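LanC-like protein GCR2 (Arabidopsis thaliana, PDB 3T33) binds zinc through its lanthionine-cyclase-like fold and may play a role in abscisic acid signalling. Local coordinates at residues A[154-158]-A[190-194]; A[269-273]-A[320-324]. All coordinates share one frame; numbering follows the deposited sequence.

Contact 1 (A[154-158]-A[190-194])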
ATOM      1  N   LEU A 154       5.391  15.565  17.135  1.00 30.70           N
ATOM      2  CA  LEU A 154       6.513  16.057  16.365  1.00 32.14           C
ATOM      3  C   LEU A 154       7.874  15.943  17.103  1.00 33.50           C
ATOM      4  O   LEU A 154       8.880  15.529  16.479  1.00 34.43           O
ATOM      5  CB  LEU A 154       6.243  17.478  15.954  1.00 30.83           C
ATOM      6  CG  LEU A 154       7.314  18.078  15.062  1.00 32.29           C
ATOM      7  CD1 LEU A 154       7.462  17.212  13.853  1.00 28.05           C
ATOM      8  CD2 LEU A 154       7.001  19.488  14.726  1.00 31.04           C
ATOM      9  N   ALA A 155       7.888  16.269  18.407  1.00 34.19           N
ATOM     10  CA  ALA A 155       9.074  16.085  19.288  1.00 35.67           C
ATOM     11  C   ALA A 155       9.432  14.591  19.428  1.00 36.78           C
ATOM     12  O   ALA A 155      10.612  14.218  19.407  1.00 38.26           O
ATOM     13  CB  ALA A 155       8.837  16.742  20.707  1.00 34.80           C
ATOM     14  N   ARG A 156       8.424  13.727  19.553  1.00 36.39           N
ATOM     15  CA  ARG A 156       8.715  12.324  19.642  1.00 36.13           C
ATOM     16  C   ARG A 156       9.244  11.831  18.311  1.00 35.73           C
ATOM     17  O   ARG A 156      10.160  10.984  18.256  1.00 35.74           O
ATOM     18  CB  ARG A 156       7.486  11.525  20.042  1.00 37.09           C
ATOM     19  CG  ARG A 156       7.074  11.724  21.500  1.00 41.23           C
ATOM     20  CD  ARG A 156       5.569  11.395  21.640  1.00 51.86           C
ATOM     21  NE  ARG A 156       5.020  11.686  22.971  1.00 58.74           N
ATOM     22  CZ  ARG A 156       3.715  11.809  23.233  1.00 63.49           C
ATOM     23  NH1 ARG A 156       2.810  11.671  22.256  1.00 65.52           N
ATOM     24  NH2 ARG A 156       3.301  12.075  24.470  1.00 63.90           N
ATOM     25  N   PHE A 157       8.724  12.374  17.221  1.00 34.07           N
ATOM     26  CA  PHE A 157       9.164  11.855  15.948  1.00 32.87           C
ATOM     27  C   PHE A 157      10.661  12.287  15.776  1.00 31.43           C
ATOM     28  O   PHE A 157      11.498  11.513  15.389  1.00 31.65           O
ATOM     29  CB  PHE A 157       8.334  12.419  14.799  1.00 31.21           C
ATOM     30  CG  PHE A 157       8.627  11.737  13.479  1.00 35.86           C
ATOM     31  CD1 PHE A 157       9.918  11.628  12.998  1.00 35.85           C
ATOM     32  CD2 PHE A 157       7.620  11.185  12.722  1.00 36.66           C
ATOM     33  CE1 PHE A 157      10.179  10.975  11.803  1.00 39.41           C
ATOM     34  CE2 PHE A 157       7.895  10.568  11.530  1.00 37.66           C
ATOM     35  CZ  PHE A 157       9.160  10.440  11.084  1.00 37.95           C
ATOM     36  N   ARG A 158      10.946  13.543  16.057  1.00 31.25           N
ATOM     37  CA  ARG A 158      12.280  14.114  15.957  1.00 31.86           C
ATOM     38  C   ARG A 158      13.335  13.506  16.906  1.00 33.04           C
ATOM     39  O   ARG A 158      14.556  13.698  16.661  1.00 34.10           O
ATOM     40  CB  ARG A 158      12.174  15.597  16.216  1.00 30.47           C
ATOM     41  CG  ARG A 158      11.569  16.385  15.040  1.00 30.68           C
ATOM     42  CD  ARG A 158      11.582  17.815  15.404  1.00 24.72           C
ATOM     43  NE  ARG A 158      11.121  18.644  14.324  1.00 28.26           N
ATOM     44  CZ  ARG A 158      10.738  19.910  14.478  1.00 28.45           C
ATOM     45  NH1 ARG A 158      10.723  20.492  15.686  1.00 30.63           N
ATOM     46  NH2 ARG A 158      10.378  20.600  13.424  1.00 24.70           N
ATOM     47  N   GLN A 190       4.873  21.277   5.506  1.00 42.64           N
ATOM     48  CA  GLN A 190       5.944  22.001   6.174  1.00 42.51           C
ATOM     49  C   GLN A 190       7.157  21.068   6.295  1.00 41.17           C
ATOM     50  O   GLN A 190       7.042  19.809   6.196  1.00 39.38           O
ATOM     51  CB  GLN A 190       5.486  22.433   7.568  1.00 43.03           C
ATOM     52  CG  GLN A 190       4.641  23.712   7.668  1.00 47.59           C
ATOM     53  CD  GLN A 190       4.321  24.000   9.131  1.00 54.14           C
ATOM     54  OE1 GLN A 190       5.204  23.881   9.992  1.00 56.60           O
ATOM     55  NE2 GLN A 190       3.063  24.312   9.434  1.00 52.91           N
ATOM     56  N   GLU A 191       8.320  21.698   6.474  1.00 40.48           N
ATOM     57  CA  GLU A 191       9.576  20.993   6.745  1.00 39.21           C
ATOM     58  C   GLU A 191       9.551  20.615   8.234  1.00 38.03           C
ATOM     59  O   GLU A 191      10.296  21.166   9.035  1.00 38.07           O
ATOM     60  CB  GLU A 191      10.781  21.873   6.404  1.00 38.49           C
ATOM     61  CG  GLU A 191      12.070  21.199   6.787  1.00 38.76           C
ATOM     62  CD  GLU A 191      13.354  21.834   6.218  1.00 38.79           C
ATOM     63  OE1 GLU A 191      13.363  22.939   5.686  1.00 37.84           O
ATOM     64  OE2 GLU A 191      14.387  21.174   6.291  1.00 41.80           O
ATOM     65  N   SER A 192       8.657  19.698   8.587  1.00 37.27           N
ATOM     66  CA  SER A 192       8.432  19.323   9.969  1.00 38.46           C
ATOM     67  C   SER A 192       9.665  18.524  10.426  1.00 37.47           C
ATOM     68  O   SER A 192      10.244  18.804  11.480  1.00 36.48           O
ATOM     69  CB  SER A 192       7.131  18.493  10.125  1.00 39.28           C
ATOM     70  OG  SER A 192       5.991  19.168   9.580  1.00 41.02           O
ATOM     71  N   ILE A 193      10.011  17.521   9.616  1.00 36.46           N
ATOM     72  CA  ILE A 193      11.247  16.786   9.713  1.00 35.42           C
ATOM     73  C   ILE A 193      12.286  17.477   8.817  1.00 34.93           C
ATOM     74  O   ILE A 193      11.988  17.931   7.707  1.00 34.40           O
ATOM     75  CB  ILE A 193      11.137  15.326   9.268  1.00 34.38           C
ATOM     76  CG1 ILE A 193       9.960  14.615   9.913  1.00 35.02           C
ATOM     77  CG2 ILE A 193      12.476  14.566   9.659  1.00 35.71           C
ATOM     78  CD1 ILE A 193       9.957  14.698  11.381  1.00 38.04           C
ATOM     79  N   SER A 194      13.529  17.475   9.285  1.00 33.17           N
ATOM     80  CA  SER A 194      14.538  18.341   8.712  1.00 31.76           C
ATOM     81  C   SER A 194      14.941  17.794   7.382  1.00 29.66           C
ATOM     82  O   SER A 194      15.188  16.595   7.286  1.00 29.36           O
ATOM     83  CB  SER A 194      15.768  18.410   9.647  1.00 30.82           C
ATOM     84  OG  SER A 194      16.854  19.024   8.954  1.00 32.40           O
TER
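Ile-193 reaches from the 190-194 loop toward helix 147-158 and sets its CD1 methyl over one face of the Phe-157 ring. Ile-193 CD1 stands 3.9 Å from the centroid of the Phe-157 ring, a CH-pi contact offset toward the rim, with CD1 of Phe-157 its closest ring atom. Leu-154 CD1 lies 4.3 Å from Ile-193 CD1 and also packs on CB of Ser-192. Beside this apolar patch Ser-192 offers its carbonyl to Arg-158, whose NE and NH2 both donate to the one oxygen, at 3.0 Å from NE and 2.7 Å from NH2. The NH2 bond lies in the carbonyl plane on a lone pair, and the oxygen sits at the guanidinium edge; the side-on grip, two N-H donors on one oxygen, is consistent with a restrained guanidinium. An extended chain from CG to NE carries the guanidinium that far, and CD2 of Leu-154 lies against one of its faces. Ser-192 OG is hydrogen-bonded to Tyr-150 OH, one turn before Leu-154, a second tie between loop and helix. The loop links helices 174-188 and 195-212; Leu-154, Phe-157 and Ile-193 also pack on helix 174-188, while Phe-157 touches helix 130-144 as well.

Contact 2 (A[269-273]-A[320-324])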
ATOM      1  N   PRO A 269       9.687 -15.276 -17.602  1.00 55.45           N
ATOM      2  CA  PRO A 269       8.986 -15.402 -18.884  1.00 54.61           C
ATOM      3  C   PRO A 269       7.459 -15.090 -18.778  1.00 53.17           C
ATOM      4  O   PRO A 269       6.861 -14.599 -19.742  1.00 53.38           O
ATOM      5  CB  PRO A 269       9.230 -16.876 -19.286  1.00 55.51           C
ATOM      6  CG  PRO A 269       9.942 -17.572 -18.041  1.00 55.55           C
ATOM      7  CD  PRO A 269      10.645 -16.387 -17.379  1.00 56.06           C
ATOM      8  N   SER A 270       6.841 -15.372 -17.633  1.00 51.07           N
ATOM      9  CA  SER A 270       5.427 -14.994 -17.399  1.00 48.93           C
ATOM     10  C   SER A 270       5.173 -13.473 -17.201  1.00 47.76           C
ATOM     11  O   SER A 270       4.009 -13.031 -17.252  1.00 47.44           O
ATOM     12  CB  SER A 270       4.874 -15.745 -16.194  1.00 48.94           C
ATOM     13  OG  SER A 270       5.383 -15.151 -15.019  1.00 48.56           O
ATOM     14  N   GLY A 271       6.233 -12.686 -16.964  1.00 45.76           N
ATOM     15  CA  GLY A 271       6.109 -11.242 -16.747  1.00 43.90           C
ATOM     16  C   GLY A 271       6.059 -10.875 -15.245  1.00 43.52           C
ATOM     17  O   GLY A 271       6.229  -9.712 -14.878  1.00 42.71           O
ATOM     18  N   ASN A 272       5.789 -11.860 -14.389  1.00 42.93           N
ATOM     19  CA  ASN A 272       5.979 -11.715 -12.951  1.00 42.48           C
ATOM     20  C   ASN A 272       7.430 -11.454 -12.578  1.00 42.89           C
ATOM     21  O   ASN A 272       8.338 -11.629 -13.414  1.00 43.99           O
ATOM     22  CB  ASN A 272       5.393 -12.910 -12.185  1.00 42.11           C
ATOM     23  CG  ASN A 272       5.260 -12.632 -10.653  1.00 40.59           C
ATOM     24  OD1 ASN A 272       5.202 -13.555  -9.841  1.00 38.68           O
ATOM     25  ND2 ASN A 272       5.247 -11.362 -10.279  1.00 37.51           N
ATOM     26  N   TYR A 273       7.630 -10.917 -11.368  1.00 42.51           N
ATOM     27  CA  TYR A 273       8.956 -10.497 -10.847  1.00 41.34           C
ATOM     28  C   TYR A 273       9.434 -11.480  -9.750  1.00 41.45           C
ATOM     29  O   TYR A 273       8.639 -11.980  -8.929  1.00 39.77           O
ATOM     30  CB  TYR A 273       8.904  -9.046 -10.311  1.00 39.45           C
ATOM     31  CG  TYR A 273       8.853  -8.055 -11.417  1.00 40.74           C
ATOM     32  CD1 TYR A 273       7.672  -7.828 -12.122  1.00 39.02           C
ATOM     33  CD2 TYR A 273      10.015  -7.380 -11.840  1.00 40.91           C
ATOM     34  CE1 TYR A 273       7.626  -6.916 -13.185  1.00 38.02           C
ATOM     35  CE2 TYR A 273       9.993  -6.491 -12.914  1.00 37.60           C
ATOM     36  CZ  TYR A 273       8.784  -6.273 -13.590  1.00 39.38           C
ATOM     37  OH  TYR A 273       8.733  -5.414 -14.652  1.00 33.15           O
ATOM     38  N   VAL A 320      -0.245  -9.258 -15.313  1.00 36.00           N
ATOM     39  CA  VAL A 320       0.029 -10.372 -14.407  1.00 35.60           C
ATOM     40  C   VAL A 320      -0.899 -10.357 -13.188  1.00 36.27           C
ATOM     41  O   VAL A 320      -1.465 -11.393 -12.766  1.00 35.88           O
ATOM     42  CB  VAL A 320       1.444 -10.237 -13.927  1.00 36.48           C
ATOM     43  CG1 VAL A 320       1.766 -11.324 -12.884  1.00 33.27           C
ATOM     44  CG2 VAL A 320       2.371 -10.244 -15.155  1.00 34.21           C
ATOM     45  N   VAL A 321      -1.062  -9.168 -12.605  1.00 35.57           N
ATOM     46  CA  VAL A 321      -2.086  -8.997 -11.538  1.00 34.62           C
ATOM     47  C   VAL A 321      -3.511  -9.323 -12.044  1.00 35.39           C
ATOM     48  O   VAL A 321      -4.292 -10.052 -11.392  1.00 33.75           O
ATOM     49  CB  VAL A 321      -2.001  -7.594 -10.937  1.00 33.93           C
ATOM     50  CG1 VAL A 321      -2.839  -7.535  -9.646  1.00 32.04           C
ATOM     51  CG2 VAL A 321      -0.519  -7.302 -10.614  1.00 31.61           C
ATOM     52  N   TRP A 322      -3.848  -8.843 -13.233  1.00 36.23           N
ATOM     53  CA  TRP A 322      -5.192  -9.145 -13.725  1.00 37.81           C
ATOM     54  C   TRP A 322      -5.438 -10.645 -13.858  1.00 38.35           C
ATOM     55  O   TRP A 322      -6.536 -11.119 -13.515  1.00 38.95           O
ATOM     56  CB  TRP A 322      -5.515  -8.373 -15.008  1.00 37.07           C
ATOM     57  CG  TRP A 322      -6.895  -8.551 -15.535  1.00 39.89           C
ATOM     58  CD1 TRP A 322      -7.219  -9.042 -16.753  1.00 40.30           C
ATOM     59  CD2 TRP A 322      -8.149  -8.203 -14.893  1.00 37.40           C
ATOM     60  NE1 TRP A 322      -8.579  -9.059 -16.898  1.00 39.17           N
ATOM     61  CE2 TRP A 322      -9.175  -8.543 -15.788  1.00 36.13           C
ATOM     62  CE3 TRP A 322      -8.496  -7.662 -13.641  1.00 36.83           C
ATOM     63  CZ2 TRP A 322     -10.560  -8.342 -15.496  1.00 37.72           C
ATOM     64  CZ3 TRP A 322      -9.881  -7.461 -13.331  1.00 36.81           C
ATOM     65  CH2 TRP A 322     -10.883  -7.799 -14.266  1.00 37.53           C
ATOM     66  N   SER A 323      -4.458 -11.422 -14.315  1.00 38.87           N
ATOM     67  CA  SER A 323      -4.751 -12.855 -14.424  1.00 40.39           C
ATOM     68  C   SER A 323      -4.431 -13.686 -13.204  1.00 40.00           C
ATOM     69  O   SER A 323      -5.119 -14.680 -12.937  1.00 40.88           O
ATOM     70  CB  SER A 323      -4.128 -13.488 -15.676  1.00 42.39           C
ATOM     71  OG  SER A 323      -2.758 -13.739 -15.475  1.00 45.89           O
ATOM     72  N   ARG A 324      -3.436 -13.296 -12.429  1.00 38.81           N
ATOM     73  CA  ARG A 324      -3.063 -14.144 -11.289  1.00 39.32           C
ATOM     74  C   ARG A 324      -3.239 -13.449  -9.934  1.00 38.92           C
ATOM     75  O   ARG A 324      -2.895 -14.034  -8.904  1.00 38.95           O
ATOM     76  CB  ARG A 324      -1.615 -14.611 -11.437  1.00 38.81           C
ATOM     77  CG  ARG A 324      -1.314 -15.554 -12.650  1.00 40.83           C
ATOM     78  CD  ARG A 324       0.210 -15.553 -12.988  1.00 40.74           C
ATOM     79  NE  ARG A 324       0.988 -16.166 -11.913  1.00 39.86           N
ATOM     80  CZ  ARG A 324       2.314 -16.170 -11.841  1.00 40.83           C
ATOM     81  NH1 ARG A 324       3.077 -15.610 -12.786  1.00 36.44           N
ATOM     82  NH2 ARG A 324       2.890 -16.769 -10.809  1.00 43.60           N
TER
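Val-320 supplies the apolar half of this contact, pointing both methyls from helix 308-324 at the 269-273 loop. Val-320 CG2 lies against the backbone, 3.7 Å from C of Gly-271 and 3.9 Å from O of Ser-270, whereas Val-320 CG1 meets CB of Asn-272 at 4.0 Å. The two branches divide the work because CG1 is anti to the backbone N (chi1 176°) and CG2 lies beside it. Gly-271 has a positive phi of 96°, a conformation readily taken by a residue without a side chain, and its backbone can lie close against the valine. A further van der Waals contact places CB of Asn-272 3.6 Å from NH1 of Arg-324.

The surroundings are those of the alpha/alpha toroid of the LanC family, built of helical hairpins: this loop is part of the link between helices 250-265 and 291-305, and Asn-272 and Val-320 both touch Ala-291 of the latter helix.

Polar contacts gather around Arg-324, the final residue of helix 308-324. Its chain bends at chi3 (67°) and brings Arg-324 NH1 to 3.2 Å from OG of Ser-270, with the hydroxyl at the guanidinium edge. Asp-282 ties the two side chains together, one carboxylate oxygen forming a salt bridge with Arg-324 NH2 and the other a hydrogen bond with Ser-270 OG. Within the loop Ser-270 OG accepts a weak hydrogen bond, 3.4 Å long, from the backbone N of Asn-272.

How the contacts relate
Both contacts illustrate one way in which an all-helical protein is held together: an interhelical loop is fastened near the C-terminal end of a helix that is not its immediate chain neighbour, the segments being 32 residues apart in contact 1 and 47 in contact 2. An aliphatic side chain, of the loop in contact 1 and of the helix in contact 2, works together with an arginine of the helix, bonding directly in the first and through a third residue in the second. The contacts lie on opposite sides of the chain's centre, their centres 40 Å and nearest atoms about 29 Å apart. The Asn-272 side chain of contact 2 is about 13 Å from the zinc ion held by Cys-288, Cys-333 and His-334; contact 1 lies away from that site.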